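Local coordinates for protein purine nucleoside phosphorylase (Caulobacter vibrioides, PDB 1XFJ) that probably acts as a purine nucleoside phosphorylase of the YfiH/LACC1 family, cleaving inosine and methylthioadenosine with phosphate and deaminating adenosine, at residues H180-D185 / R191-G196. Sequence-based numbering, arbitrary orientation.
Sequences HRFEAD and RFFKPG
F182, on the last turns of helix 176-185, and F193, at the start of strand 193-195, are the two residues that meet here. The backbones stay well apart: the closest CA atoms are those of F182 and F192, 9.5 Å from each other, and no hydrogen bond crosses the gap. Inside 180-185 the helical pattern is regular, A184 N bonding to H180 O and D185 N to R181 O. The two segments bury 108 Å² between them, and both phenylalanines direct CB toward the other segment.

The rings of F182 and F193 form an offset edge-to-face pair, with centroids 5.8 Å apart and planes inclined at 69°. F193 supplies the edge. With CG beside the backbone N (chi1 -72°) and anti to the carbonyl carbon, F193 brings CE2 and CZ against CB and CG of F182. The offset shows in where these atoms land: F193 CE2 lies 3.7 Å from F182 CB, and F193 CZ lies 3.8 Å from F182 CG, whereas F193 CZ to F182 CD1 is already 4.1 Å. The contact thus falls on the root of the F182 side chain, and F182 CB sits near the plane of the F193 ring.

Both rings have further aromatic neighbours. F204 meets both, F178 stacks on F182, F209 makes an edge-to-face contact with it, and W134 and L138 of helix 134-139 touch it too. Backbone hydrogen bonds pair F192 with D205 and K194 with F203, holding 191-196 beside strand 201-204. F182 and F193 therefore belong to an aromatic cluster that packs helix 176-185 against an outermost strand of a three-stranded antiparallel sheet, at the periphery of this YfiH-family fold, the contact's centre about 22 Å from that of the chain.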
# COMPACT_ATOMS: atom_id res chain seq x y z
N HIS A 180 6.69 -1.15 23.02
CA HIS A 180 5.75 -0.95 24.10
C HIS A 180 4.43 -0.36 23.64
O HIS A 180 3.37 -0.70 24.17
CB HIS A 180 6.40 -0.09 25.19
CG HIS A 180 7.59 -0.74 25.82
ND1 HIS A 180 8.59 -0.03 26.45
CD2 HIS A 180 7.96 -2.04 25.89
CE1 HIS A 180 9.52 -0.86 26.89
NE2 HIS A 180 9.16 -2.09 26.56
N ARG A 181 4.47 0.52 22.64
CA ARG A 181 3.24 1.12 22.13
C ARG A 181 2.33 0.02 21.59
O ARG A 181 1.14 -0.02 21.88
CB ARG A 181 3.55 2.12 21.01
CG ARG A 181 2.31 2.81 20.46
CD ARG A 181 2.64 3.76 19.31
NE ARG A 181 3.54 4.84 19.72
CZ ARG A 181 4.79 4.97 19.30
NH1 ARG A 181 5.31 4.08 18.45
NH2 ARG A 181 5.53 5.98 19.72
N PHE A 182 2.90 -0.88 20.79
CA PHE A 182 2.13 -1.98 20.22
C PHE A 182 1.65 -2.97 21.28
O PHE A 182 0.50 -3.41 21.25
CB PHE A 182 2.94 -2.73 19.16
CG PHE A 182 2.82 -2.14 17.79
CD1 PHE A 182 3.47 -0.95 17.47
CD2 PHE A 182 2.01 -2.74 16.83
CE1 PHE A 182 3.31 -0.36 16.21
CE2 PHE A 182 1.84 -2.16 15.57
CZ PHE A 182 2.50 -0.97 15.26
N GLU A 183 2.54 -3.33 22.20
CA GLU A 183 2.17 -4.29 23.24
C GLU A 183 1.05 -3.76 24.12
O GLU A 183 0.17 -4.51 24.56
CB GLU A 183 3.38 -4.64 24.11
CG GLU A 183 4.48 -5.37 23.36
CD GLU A 183 5.54 -5.93 24.28
OE1 GLU A 183 5.95 -5.21 25.22
OE2 GLU A 183 5.97 -7.08 24.07
N ALA A 184 1.07 -2.45 24.37
CA ALA A 184 0.06 -1.82 25.21
C ALA A 184 -1.25 -1.53 24.48
O ALA A 184 -2.33 -1.82 24.99
CB ALA A 184 0.62 -0.52 25.80
N ASP A 185 -1.15 -0.97 23.28
CA ASP A 185 -2.34 -0.62 22.50
C ASP A 185 -3.00 -1.75 21.73
O ASP A 185 -4.21 -1.70 21.48
CB ASP A 185 -2.01 0.52 21.53
CG ASP A 185 -1.59 1.79 22.24
OD1 ASP A 185 -1.68 1.83 23.48
OD2 ASP A 185 -1.17 2.74 21.55
N ARG A 191 3.95 -10.70 19.55
CA ARG A 191 4.42 -11.86 18.81
C ARG A 191 4.97 -11.49 17.42
O ARG A 191 5.58 -12.33 16.74
CB ARG A 191 3.30 -12.89 18.67
CG ARG A 191 2.09 -12.45 17.84
CD ARG A 191 1.07 -13.59 17.79
NE ARG A 191 -0.02 -13.36 16.84
CZ ARG A 191 -1.04 -12.53 17.04
NH1 ARG A 191 -1.12 -11.82 18.16
NH2 ARG A 191 -1.99 -12.41 16.12
N PHE A 192 4.75 -10.25 17.02
CA PHE A 192 5.22 -9.78 15.72
C PHE A 192 6.55 -9.04 15.85
O PHE A 192 7.00 -8.37 14.92
CB PHE A 192 4.17 -8.87 15.08
CG PHE A 192 2.88 -9.58 14.79
CD1 PHE A 192 2.83 -10.60 13.86
CD2 PHE A 192 1.72 -9.24 15.48
CE1 PHE A 192 1.65 -11.29 13.61
CE2 PHE A 192 0.53 -9.92 15.25
CZ PHE A 192 0.49 -10.95 14.31
N PHE A 193 7.18 -9.18 17.01
CA PHE A 193 8.47 -8.55 17.27
C PHE A 193 9.51 -9.64 17.46
O PHE A 193 9.25 -10.66 18.08
CB PHE A 193 8.38 -7.66 18.52
CG PHE A 193 7.60 -6.40 18.31
CD1 PHE A 193 8.23 -5.23 17.89
CD2 PHE A 193 6.22 -6.39 18.50
CE1 PHE A 193 7.50 -4.07 17.67
CE2 PHE A 193 5.48 -5.22 18.28
CZ PHE A 193 6.12 -4.06 17.87
N LYS A 194 10.69 -9.42 16.89
CA LYS A 194 11.77 -10.39 16.95
C LYS A 194 13.02 -9.77 17.57
O LYS A 194 13.15 -8.55 17.61
CB LYS A 194 12.07 -10.90 15.54
CG LYS A 194 10.83 -11.40 14.80
CD LYS A 194 11.05 -11.45 13.29
CE LYS A 194 12.16 -12.40 12.89
NZ LYS A 194 12.34 -12.44 11.41
N PRO A 195 13.95 -10.60 18.05
CA PRO A 195 15.18 -10.08 18.65
C PRO A 195 15.89 -9.13 17.69
O PRO A 195 16.01 -9.41 16.50
CB PRO A 195 15.99 -11.35 18.92
CG PRO A 195 14.92 -12.35 19.24
CD PRO A 195 13.91 -12.07 18.14
N GLY A 196 16.36 -8.00 18.22
CA GLY A 196 17.03 -7.02 17.39
C GLY A 196 18.54 -6.99 17.56
O GLY A 196 19.12 -7.87 18.18